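Local coordinates for protein poly(ADP-ribose) glycohydrolase (Thermomonospora curvata, PDB 3SIG) that hydrolyses the ribose-ribose glycosidic bonds of poly(ADP-ribose), releasing ADP-ribose, which it holds in a macrodomain-type pocket, at residues A9-I14 / V155-A160; N93-E98 / F172-A177; R213-G218 / G248-V253. One frame throughout, in Å; residues are numbered along the deposited sequence. Where two conformers were deposited one is given.

In the fold
All three contacts reach the same seven-stranded mixed sheet, the core of a macrodomain-like fold. Contact 1 (9-14 with 155-160) lies at the end of strand 147-157, where helix 2-17 packs. Contact 2 joins strands 90-94 and 163-175, its centre about 19 Å from that of contact 1; strand 163-175 follows 147-157 in the chain and neighbours it in the sheet, and the segments of these two contacts alternate in sequence. Contact 3, later in the chain and about 18 Å from contact 2 between centres, pairs strands 214-217 and 252-256. Phe-94 packs on Gly-218 between contacts 2 and 3. Contact 2 lines the ADP-ribose pocket; Arg-157 and Leu-217 stay about 12 and 10 Å from the ligand.

Contact 1 (A9-I14 / V155-A160)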
loop_
_atom_site.group_PDB
_atom_site.type_symbol
_atom_site.label_atom_id
_atom_site.label_comp_id
_atom_site.label_asym_id
_atom_site.label_seq_id
_atom_site.Cartn_x
_atom_site.Cartn_y
_atom_site.Cartn_z
ATOM N N ALA A 9 10.868 -15.802 -4.659
ATOM C CA ALA A 9 11.756 -16.644 -3.891
ATOM C C ALA A 9 13.116 -15.977 -3.706
ATOM O O ALA A 9 13.744 -16.114 -2.656
ATOM C CB ALA A 9 11.896 -18.018 -4.584
ATOM N N GLU A 10 13.600 -15.317 -4.749
ATOM C CA GLU A 10 14.884 -14.620 -4.648
ATOM C C GLU A 10 14.803 -13.510 -3.581
ATOM O O GLU A 10 15.722 -13.329 -2.789
ATOM C CB GLU A 10 15.280 -14.012 -5.975
ATOM C CG GLU A 10 16.675 -13.377 -5.942
ATOM C CD GLU A 10 17.068 -12.742 -7.255
ATOM O OE1 GLU A 10 16.457 -11.746 -7.662
ATOM O OE2 GLU A 10 18.022 -13.240 -7.879
ATOM N N THR A 11 13.681 -12.803 -3.555
ATOM C CA THR A 11 13.508 -11.751 -2.557
ATOM C C THR A 11 13.506 -12.344 -1.149
ATOM O O THR A 11 14.164 -11.813 -0.250
ATOM C CB THR A 11 12.249 -10.975 -2.840
ATOM O OG1 THR A 11 12.462 -10.232 -4.035
ATOM C CG2 THR A 11 11.905 -9.995 -1.687
ATOM N N VAL A 12 12.807 -13.449 -0.933
ATOM C CA VAL A 12 12.885 -14.088 0.366
ATOM C C VAL A 12 14.313 -14.495 0.737
ATOM O O VAL A 12 14.696 -14.317 1.884
ATOM C CB VAL A 12 11.947 -15.286 0.417
ATOM C CG1 VAL A 12 12.272 -16.178 1.643
ATOM C CG2 VAL A 12 10.512 -14.795 0.447
ATOM N N GLU A 13 15.096 -15.009 -0.215
ATOM C CA GLU A 13 16.511 -15.340 0.024
ATOM C C GLU A 13 17.299 -14.086 0.429
ATOM O O GLU A 13 18.097 -14.104 1.365
ATOM C CB GLU A 13 17.174 -15.978 -1.217
ATOM C CG GLU A 13 18.687 -16.223 -1.035
ATOM C CD GLU A 13 19.391 -16.874 -2.241
ATOM O OE1 GLU A 13 18.705 -17.307 -3.187
ATOM O OE2 GLU A 13 20.640 -16.947 -2.236
ATOM N N ILE A 14 17.051 -13.005 -0.290
ATOM C CA ILE A 14 17.719 -11.727 -0.036
ATOM C C ILE A 14 17.415 -11.252 1.374
ATOM O O ILE A 14 18.308 -10.796 2.105
ATOM C CB ILE A 14 17.323 -10.676 -1.096
ATOM C CG1 ILE A 14 18.039 -10.985 -2.402
ATOM C CG2 ILE A 14 17.648 -9.266 -0.623
ATOM C CD1 ILE A 14 17.468 -10.247 -3.561
ATOM N N VAL A 155 13.208 -0.573 -0.473
ATOM C CA VAL A 155 12.716 -0.962 -1.789
ATOM C C VAL A 155 13.934 -1.113 -2.668
ATOM O O VAL A 155 14.778 -0.207 -2.741
ATOM C CB VAL A 155 11.774 0.105 -2.368
ATOM C CG1 VAL A 155 11.259 -0.302 -3.735
ATOM C CG2 VAL A 155 10.617 0.336 -1.440
ATOM N N PHE A 156 14.039 -2.253 -3.331
ATOM C CA PHE A 156 15.266 -2.619 -4.041
ATOM C C PHE A 156 15.024 -3.282 -5.395
ATOM O O PHE A 156 15.982 -3.854 -5.953
ATOM C CB PHE A 156 16.193 -3.480 -3.140
ATOM C CG PHE A 156 15.499 -4.645 -2.462
ATOM C CD1 PHE A 156 15.129 -4.559 -1.130
ATOM C CD2 PHE A 156 15.237 -5.824 -3.144
ATOM C CE1 PHE A 156 14.496 -5.617 -0.508
ATOM C CE2 PHE A 156 14.588 -6.879 -2.524
ATOM C CZ PHE A 156 14.210 -6.766 -1.212
ATOM N N ARG A 157 13.823 -3.163 -5.981
ATOM C CA ARG A 157 13.604 -3.543 -7.376
ATOM C C ARG A 157 12.843 -2.459 -8.105
ATOM O O ARG A 157 12.044 -1.727 -7.474
ATOM C CB ARG A 157 12.835 -4.859 -7.547
ATOM C CG ARG A 157 13.467 -6.071 -6.943
ATOM C CD ARG A 157 12.743 -7.338 -7.384
ATOM N NE ARG A 157 13.190 -8.462 -6.596
ATOM C CZ ARG A 157 14.149 -9.279 -6.980
ATOM N NH1 ARG A 157 14.742 -9.111 -8.140
ATOM N NH2 ARG A 157 14.517 -10.273 -6.189
ATOM N N ASP A 158 13.033 -2.365 -9.418
ATOM C CA ASP A 158 12.210 -1.517 -10.274
ATOM C C ASP A 158 10.977 -2.277 -10.774
ATOM O O ASP A 158 10.754 -3.401 -10.379
ATOM C CB ASP A 158 13.030 -0.947 -11.422
ATOM C CG ASP A 158 13.469 -1.997 -12.433
ATOM O OD1 ASP A 158 13.007 -3.157 -12.464
ATOM O OD2 ASP A 158 14.315 -1.632 -13.294
ATOM N N ASP A 159 10.219 -1.654 -11.685
ATOM C CA ASP A 159 8.938 -2.214 -12.139
ATOM C C ASP A 159 9.149 -3.546 -12.880
ATOM O O ASP A 159 8.283 -4.434 -12.869
ATOM C CB ASP A 159 8.204 -1.223 -13.057
ATOM C CG ASP A 159 7.646 -0.006 -12.323
ATOM O OD1 ASP A 159 7.404 -0.078 -11.085
ATOM O OD2 ASP A 159 7.443 1.026 -13.020
ATOM N N ALA A 160 10.317 -3.705 -13.487
ATOM C CA ALA A 160 10.606 -4.907 -14.260
ATOM C C ALA A 160 11.166 -6.051 -13.414
ATOM O O ALA A 160 11.376 -7.159 -13.925
ATOM C CB ALA A 160 11.576 -4.577 -15.379
HETATM O O HOH W 1 16.890 -10.297 -9.944
#
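Arg-157, at the end of strand 147-157, reaches across to Glu-10 and Thr-11 of helix 2-17 and ties this N-terminal helix to the mixed sheet of the macrodomain-like core. The axes of the helical and strand segments approach to 11.4 Å, a gap that side chains fill. The inner part, formed by Thr-11, Ile-14 and Phe-156, is buried and apolar, in ordinary van der Waals contact. Thr-11 CG2 meets the edge of the Phe-156 ring, 4.0 Å from CZ, near the ring plane. Ile-14 adds two branches: CG2 approaches Phe-156 CZ obliquely at 4.3 Å, while CD1 comes 4.0 Å from Arg-157 NH2. Phe-156 also meets the ring of Tyr-20, and Leu-163 of the next strand packs against Ile-14, Phe-156 and Arg-157. The closest approaches are the polar ones round Arg-157. Thr-11 OG1 accepts from Arg-157 NH2 over 3.0 Å and is further hydrogen-bonded to the carbonyl O of Arg-117, which Arg-157 NE also reaches. The first torsion of Thr-11 (chi1 -69°) sets OG1 beside its own backbone N, placing the hydroxyl on the guanidinium side and the methyl on the ring side. Toward the partly exposed Glu-10 the contact is looser and takes in water. The extended glutamate chain brings the carboxylate nearly coplanar with the guanidinium, the planes 4° apart. In this salt bridge both terminal nitrogens of Arg-157 grip a single oxygen, OE1, whose anti lone pair faces NH2 at 2.8 Å; the NH1 bond is longer and more bent. With Gly-161 O also accepting from NH1, these bonds fix the guanidinium in rotation. Water 1 bridges the pair, donating to Glu-10 OE1 at 2.7 Å and accepting from Arg-157 NH1 at 3.0 Å.

Contact 2 (N93-E98 / F172-A177). With AR6 ([(2R,3S,4R,5R)-5-(6-aminopurin-9-yl)-3,4-dihydroxy-oxolan-2-yl]methyl [hydroxy-[[(2R,3S,4R,5S)-3,4,5-trihydroxyoxolan-2-yl]methoxy]phosphoryl] hydrogen phosphate), chain B.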
loop_
_atom_site.group_PDB
_atom_site.type_symbol
_atom_site.label_atom_id
_atom_site.label_comp_id
_atom_site.label_asym_id
_atom_site.label_seq_id
_atom_site.Cartn_x
_atom_site.Cartn_y
_atom_site.Cartn_z
ATOM N N ASN A 93 -0.495 0.099 0.701
ATOM C CA ASN A 93 -0.512 -1.271 0.222
ATOM C C ASN A 93 -1.946 -1.739 0.140
ATOM O O ASN A 93 -2.669 -1.688 1.141
ATOM C CB ASN A 93 0.284 -2.128 1.220
ATOM C CG ASN A 93 0.186 -3.619 0.942
ATOM O OD1 ASN A 93 -0.130 -4.031 -0.161
ATOM N ND2 ASN A 93 0.438 -4.444 1.972
ATOM N N PHE A 94 -2.363 -2.156 -1.068
ATOM C CA PHE A 94 -3.732 -2.602 -1.309
ATOM C C PHE A 94 -3.796 -4.052 -0.822
ATOM O O PHE A 94 -3.686 -5.045 -1.574
ATOM C CB PHE A 94 -4.091 -2.522 -2.792
ATOM C CG PHE A 94 -3.877 -1.161 -3.436
ATOM C CD1 PHE A 94 -3.773 0.025 -2.712
ATOM C CD2 PHE A 94 -3.873 -1.065 -4.827
ATOM C CE1 PHE A 94 -3.615 1.244 -3.351
ATOM C CE2 PHE A 94 -3.700 0.158 -5.474
ATOM C CZ PHE A 94 -3.561 1.309 -4.739
ATOM N N ALA A 95 -3.961 -4.180 0.487
ATOM C CA ALA A 95 -3.600 -5.386 1.198
ATOM C C ALA A 95 -4.603 -6.497 1.110
ATOM O O ALA A 95 -5.820 -6.261 1.086
ATOM C CB ALA A 95 -3.428 -5.026 2.634
ATOM N N SER A 96 -4.086 -7.723 1.167
ATOM C CA SER A 96 -4.831 -8.900 1.569
ATOM C C SER A 96 -5.087 -8.806 3.063
ATOM O O SER A 96 -4.219 -8.470 3.866
ATOM C CB SER A 96 -4.006 -10.139 1.302
ATOM O OG SER A 96 -4.654 -11.290 1.871
ATOM N N ALA A 97 -6.292 -9.169 3.479
ATOM C CA ALA A 97 -6.608 -9.287 4.897
ATOM C C ALA A 97 -6.067 -10.564 5.523
ATOM O O ALA A 97 -6.005 -10.673 6.750
ATOM C CB ALA A 97 -8.121 -9.240 5.073
ATOM N N GLU A 98 -5.697 -11.520 4.677
ATOM C CA GLU A 98 -5.470 -12.916 5.100
ATOM C C GLU A 98 -4.034 -13.408 4.939
ATOM O O GLU A 98 -3.634 -14.321 5.650
ATOM C CB GLU A 98 -6.358 -13.840 4.281
ATOM C CG GLU A 98 -7.839 -13.575 4.469
ATOM C CD GLU A 98 -8.745 -14.476 3.624
ATOM O OE1 GLU A 98 -8.329 -14.927 2.529
ATOM O OE2 GLU A 98 -9.886 -14.714 4.064
ATOM N N PHE A 172 5.121 1.948 4.561
ATOM C CA PHE A 172 3.895 1.348 4.039
ATOM C C PHE A 172 2.776 1.402 5.052
ATOM O O PHE A 172 3.007 1.271 6.277
ATOM C CB PHE A 172 4.107 -0.087 3.563
ATOM C CG PHE A 172 4.903 -0.195 2.281
ATOM C CD1 PHE A 172 4.333 0.103 1.057
ATOM C CD2 PHE A 172 6.246 -0.539 2.304
ATOM C CE1 PHE A 172 5.074 0.024 -0.114
ATOM C CE2 PHE A 172 6.993 -0.648 1.120
ATOM C CZ PHE A 172 6.397 -0.358 -0.078
ATOM N N LEU A 173 1.569 1.563 4.517
ATOM C CA LEU A 173 0.327 1.503 5.269
ATOM C C LEU A 173 -0.449 0.347 4.688
ATOM O O LEU A 173 -0.826 0.406 3.513
ATOM C CB LEU A 173 -0.454 2.804 5.082
ATOM C CG LEU A 173 0.343 4.096 5.338
ATOM C CD1 LEU A 173 -0.225 5.311 4.680
ATOM C CD2 LEU A 173 0.436 4.309 6.793
ATOM N N THR A 174 -0.693 -0.679 5.514
ATOM C CA THR A 174 -1.326 -1.911 5.059
ATOM C C THR A 174 -2.721 -1.989 5.635
ATOM O O THR A 174 -2.894 -2.156 6.844
ATOM C CB THR A 174 -0.436 -3.121 5.457
ATOM O OG1 THR A 174 0.716 -3.097 4.618
ATOM C CG2 THR A 174 -1.074 -4.469 5.295
ATOM N N SER A 175 -3.702 -1.823 4.753
ATOM C CA SER A 175 -5.102 -1.797 5.120
ATOM C C SER A 175 -5.872 -2.425 3.973
ATOM O O SER A 175 -5.747 -1.970 2.843
ATOM C CB SER A 175 -5.547 -0.336 5.276
ATOM O OG SER A 175 -6.964 -0.192 5.380
ATOM N N PRO A 176 -6.674 -3.479 4.237
ATOM C CA PRO A 176 -7.425 -4.088 3.134
ATOM C C PRO A 176 -8.712 -3.344 2.869
ATOM O O PRO A 176 -9.481 -3.035 3.777
ATOM C CB PRO A 176 -7.750 -5.482 3.684
ATOM C CG PRO A 176 -7.892 -5.247 5.157
ATOM C CD PRO A 176 -6.910 -4.166 5.512
ATOM N N ALA A 177 -8.964 -3.042 1.608
ATOM C CA ALA A 177 -10.265 -2.513 1.211
ATOM C C ALA A 177 -11.284 -3.634 1.419
ATOM O O ALA A 177 -10.938 -4.820 1.373
ATOM C CB ALA A 177 -10.257 -2.068 -0.250
HETATM N N1 AR6 B . 0.650 0.309 -8.925
HETATM C C2 AR6 B . -0.405 1.114 -9.012
HETATM N N3 AR6 B . -1.673 0.735 -9.341
HETATM C C4 AR6 B . -1.798 -0.593 -9.562
HETATM C C5 AR6 B . -0.690 -1.508 -9.473
HETATM C C6 AR6 B . 0.524 -0.971 -9.134
HETATM N N6 AR6 B . 1.644 -1.801 -9.054
HETATM N N7 AR6 B . -1.231 -2.813 -9.752
HETATM C C8 AR6 B . -2.485 -2.647 -10.011
HETATM N N9 AR6 B . -2.912 -1.355 -9.925
HETATM P PA AR6 B . -5.253 -4.529 -6.766
HETATM P PB AR6 B . -7.261 -4.640 -4.567
HETATM C "C1'" AR6 B . -4.224 -0.739 -10.102
HETATM O O1A AR6 B . -6.164 -5.355 -7.601
HETATM O O1B AR6 B . -7.243 -3.810 -3.299
HETATM C C1D AR6 B . -3.878 -8.754 -3.955
HETATM O O1D AR6 B . -3.793 -10.113 -4.278
HETATM C "C2'" AR6 B . -5.148 -1.508 -11.021
HETATM O "O2'" AR6 B . -5.953 -0.618 -11.742
HETATM O O2A AR6 B . -3.848 -5.028 -6.544
HETATM O O2B AR6 B . -8.436 -4.517 -5.477
HETATM C C2D AR6 B . -3.880 -8.645 -2.480
HETATM O O2D AR6 B . -2.921 -9.368 -1.791
HETATM C "C3'" AR6 B . -5.976 -2.277 -10.057
HETATM O "O3'" AR6 B . -7.250 -2.549 -10.543
HETATM O O3A AR6 B . -5.952 -4.213 -5.373
HETATM C C3D AR6 B . -5.300 -8.657 -2.102
HETATM O O3D AR6 B . -5.595 -10.018 -1.926
HETATM C "C4'" AR6 B . -6.041 -1.412 -8.831
HETATM O "O4'" AR6 B . -4.909 -0.573 -8.886
HETATM C C4D AR6 B . -5.960 -8.060 -3.293
HETATM O O4D AR6 B . -5.113 -8.246 -4.417
HETATM C "C5'" AR6 B . -6.101 -2.149 -7.500
HETATM O "O5'" AR6 B . -5.020 -3.060 -7.385
HETATM C C5D AR6 B . -6.302 -6.580 -3.128
HETATM O O5D AR6 B . -7.058 -6.174 -4.254
HETATM O O HOH W 2 -7.009 -3.819 -0.477
#
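Asn-93 and Thr-174 lie side by side on one face of the sheet, pointing the same way from neighbouring parallel strands. The Asn-93 amide carries ND2 to Thr-174 OG1 at 3.0 Å, nearly straight at 164° and with the hydroxyl oxygen close to the amide plane. Glu-112 OE2 accepts from the same ND2, so two partners hold the amide in its rotation. The backbones also pair, Asn-93 N donating to Leu-173 O at 2.8 Å. With OG1 beside the backbone N (chi1 -72°), Thr-174 turns CG2 toward the methyl of Ala-95, 3.6 Å from its CB. Farther along both segments, the Pro-176 ring lies against Ala-97: CG is 4.0 Å from Ala-97 CB, while Pro-176 CB rests 3.3 Å from Ala-95 O. On the other side of the 93-98 segment lies ADP-ribose. The Phe-94 ring offers its edge to O5', with CD2 3.4 Å away, and Ser-96 CB faces the hydroxyls of the terminal ribose. Water 2 donates to Ala-95 O and to the phosphate oxygen O1B and accepts from Ala-177 N, linking both segments to the ligand. Glu-112 OE1, which binds ADP-ribose, also accepts from Ser-96 N; the 93-98 segment thus holds both carboxylate oxygens, consistent with a second-shell role in positioning this glutamate.

Contact 3 (R213-G218 / G248-V253); sequences RRLVLG and GRFAHV
The Phe-250 ring carries Leu-215 CD1, in the conformer given, over one face, 3.5 Å from the ring centre and only 6° off the normal, a CH-pi contact; the carbonyl O of Arg-213 lies at its edge. The Leu-215 and Phe-250 side chains cross at about a right angle. The Arg-213 guanidinium has Ala-251 N over one face, offset toward the rim, and Arg-249 O at its edge, 2.7 Å from NH1. Bends at chi2 (-96°) and chi3 fold the arginine chain back over the 248-253 segment. On the opposite face of the sheet from Leu-215, Arg-214 CG packs 3.8 Å from His-252 CB; the guanidinium and imidazole planes are 44° apart, and water 3, lying at the edge of both groups, accepts from Arg-214 NH1 and meets His-252 ND1. The polar ends are held further by Asp-87 and Leu-81 O for Arg-214 and by Glu-68 for His-252. The backbones run parallel: Ala-251 N donates to Arg-213 O at 2.7 Å, and Leu-215 N to His-252 O at 2.9 Å. Farther along the strands, Leu-217 CD1 reaches Val-253 CG1 at 3.8 Å. Strands 214-217 and 252-256 are the two strands of a beta-alpha-beta unit with helix 229-240 between them in the chain. Strand 90-94 flanks 214-217 on its other side and strand 66-70 flanks 252-256; helix 189-209 packs on Leu-215 and Phe-250, while Leu-81 of helix 74-84 touches His-252.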
loop_
_atom_site.group_PDB
_atom_site.type_symbol
_atom_site.label_atom_id
_atom_site.label_comp_id
_atom_site.label_asym_id
_atom_site.label_seq_id
_atom_site.Cartn_x
_atom_site.Cartn_y
_atom_site.Cartn_z
ATOM N N ARG A 213 4.190 13.666 5.111
ATOM C CA ARG A 213 3.543 14.738 4.403
ATOM C C ARG A 213 3.336 14.445 2.927
ATOM O O ARG A 213 2.609 15.172 2.259
ATOM C CB ARG A 213 4.352 16.014 4.535
ATOM C CG ARG A 213 4.652 16.435 5.973
ATOM C CD ARG A 213 3.656 17.458 6.468
ATOM N NE ARG A 213 3.753 18.713 5.725
ATOM C CZ ARG A 213 2.719 19.351 5.178
ATOM N NH1 ARG A 213 1.491 18.859 5.286
ATOM N NH2 ARG A 213 2.910 20.490 4.521
ATOM N N ARG A 214 3.936 13.376 2.417
ATOM C CA ARG A 214 3.773 12.989 1.014
ATOM C C ARG A 214 3.316 11.523 0.938
ATOM O O ARG A 214 3.886 10.649 1.605
ATOM C CB ARG A 214 5.089 13.213 0.250
ATOM C CG ARG A 214 5.515 14.664 0.325
ATOM C CD ARG A 214 6.703 15.001 -0.568
ATOM N NE ARG A 214 7.886 14.242 -0.162
ATOM C CZ ARG A 214 8.854 13.847 -0.981
ATOM N NH1 ARG A 214 8.845 14.187 -2.252
ATOM N NH2 ARG A 214 9.843 13.117 -0.491
ATOM N N LEU A 215 2.242 11.311 0.167
ATOM C CA LEU A 215 1.581 10.024 0.056
ATOM C C LEU A 215 1.509 9.532 -1.352
ATOM O O LEU A 215 1.346 10.302 -2.321
ATOM C CB LEU A 215 0.152 10.098 0.532
ATOM C CG LEU A 215 -0.088 10.766 1.882
ATOM C CD1 LEU A 215 -1.589 10.759 2.208
ATOM C CD2 LEU A 215 0.709 10.164 3.024
ATOM N N VAL A 216 1.531 8.225 -1.457
ATOM C CA VAL A 216 1.202 7.564 -2.717
ATOM C C VAL A 216 -0.021 6.683 -2.457
ATOM O O VAL A 216 0.073 5.687 -1.724
ATOM C CB VAL A 216 2.361 6.736 -3.308
ATOM C CG1 VAL A 216 1.917 6.102 -4.607
ATOM C CG2 VAL A 216 3.616 7.612 -3.547
ATOM N N LEU A 217 -1.137 7.090 -3.040
ATOM C CA LEU A 217 -2.426 6.401 -2.954
ATOM C C LEU A 217 -2.777 5.909 -4.356
ATOM O O LEU A 217 -1.945 5.944 -5.272
ATOM C CB LEU A 217 -3.513 7.361 -2.431
ATOM C CG LEU A 217 -3.201 8.013 -1.083
ATOM C CD1 LEU A 217 -4.310 8.984 -0.695
ATOM C CD2 LEU A 217 -2.989 6.996 -0.003
ATOM N N GLY A 218 -3.972 5.386 -4.538
ATOM C CA GLY A 218 -4.359 4.853 -5.848
ATOM C C GLY A 218 -5.720 4.206 -5.743
ATOM O O GLY A 218 -6.498 4.499 -4.818
ATOM N N GLY A 248 -5.601 20.121 2.884
ATOM C CA GLY A 248 -4.408 20.888 3.186
ATOM C C GLY A 248 -3.425 20.292 4.169
ATOM O O GLY A 248 -2.422 20.921 4.472
ATOM N N ARG A 249 -3.668 19.070 4.648
ATOM C CA ARG A 249 -2.832 18.475 5.669
ATOM C C ARG A 249 -1.629 17.720 5.129
ATOM O O ARG A 249 -0.682 17.426 5.863
ATOM C CB ARG A 249 -3.656 17.558 6.557
ATOM C CG ARG A 249 -4.664 18.333 7.359
ATOM C CD ARG A 249 -5.161 17.558 8.553
ATOM N NE ARG A 249 -6.410 18.142 9.028
ATOM C CZ ARG A 249 -6.496 19.262 9.738
ATOM N NH1 ARG A 249 -5.398 19.923 10.078
ATOM N NH2 ARG A 249 -7.684 19.716 10.115
ATOM N N PHE A 250 -1.673 17.373 3.856
ATOM C CA PHE A 250 -0.530 16.745 3.226
ATOM C C PHE A 250 0.097 17.748 2.261
ATOM O O PHE A 250 -0.577 18.647 1.747
ATOM C CB PHE A 250 -0.919 15.440 2.513
ATOM C CG PHE A 250 -1.429 14.405 3.453
ATOM C CD1 PHE A 250 -0.539 13.698 4.247
ATOM C CD2 PHE A 250 -2.774 14.210 3.631
ATOM C CE1 PHE A 250 -0.984 12.757 5.171
ATOM C CE2 PHE A 250 -3.240 13.252 4.554
ATOM C CZ PHE A 250 -2.359 12.545 5.335
ATOM N N ALA A 251 1.390 17.603 2.029
ATOM C CA ALA A 251 2.093 18.445 1.037
ATOM C C ALA A 251 1.841 17.968 -0.396
ATOM O O ALA A 251 1.701 18.754 -1.322
ATOM C CB ALA A 251 3.587 18.481 1.325
ATOM N N HIS A 252 1.791 16.652 -0.594
ATOM C CA HIS A 252 1.747 16.063 -1.927
ATOM C C HIS A 252 1.092 14.692 -1.831
ATOM O O HIS A 252 1.471 13.871 -0.987
ATOM C CB HIS A 252 3.177 15.936 -2.433
ATOM C CG HIS A 252 3.330 15.552 -3.874
ATOM N ND1 HIS A 252 4.578 15.438 -4.456
ATOM C CD2 HIS A 252 2.439 15.231 -4.842
ATOM C CE1 HIS A 252 4.449 15.060 -5.715
ATOM N NE2 HIS A 252 3.162 14.950 -5.984
ATOM N N VAL A 253 0.052 14.504 -2.621
ATOM C CA VAL A 253 -0.616 13.210 -2.750
ATOM C C VAL A 253 -0.602 12.822 -4.203
ATOM O O VAL A 253 -1.061 13.601 -5.072
ATOM C CB VAL A 253 -2.055 13.284 -2.286
ATOM C CG1 VAL A 253 -2.784 11.963 -2.523
ATOM C CG2 VAL A 253 -2.116 13.668 -0.786
HETATM O O HOH W 3 7.286 16.057 -3.668
#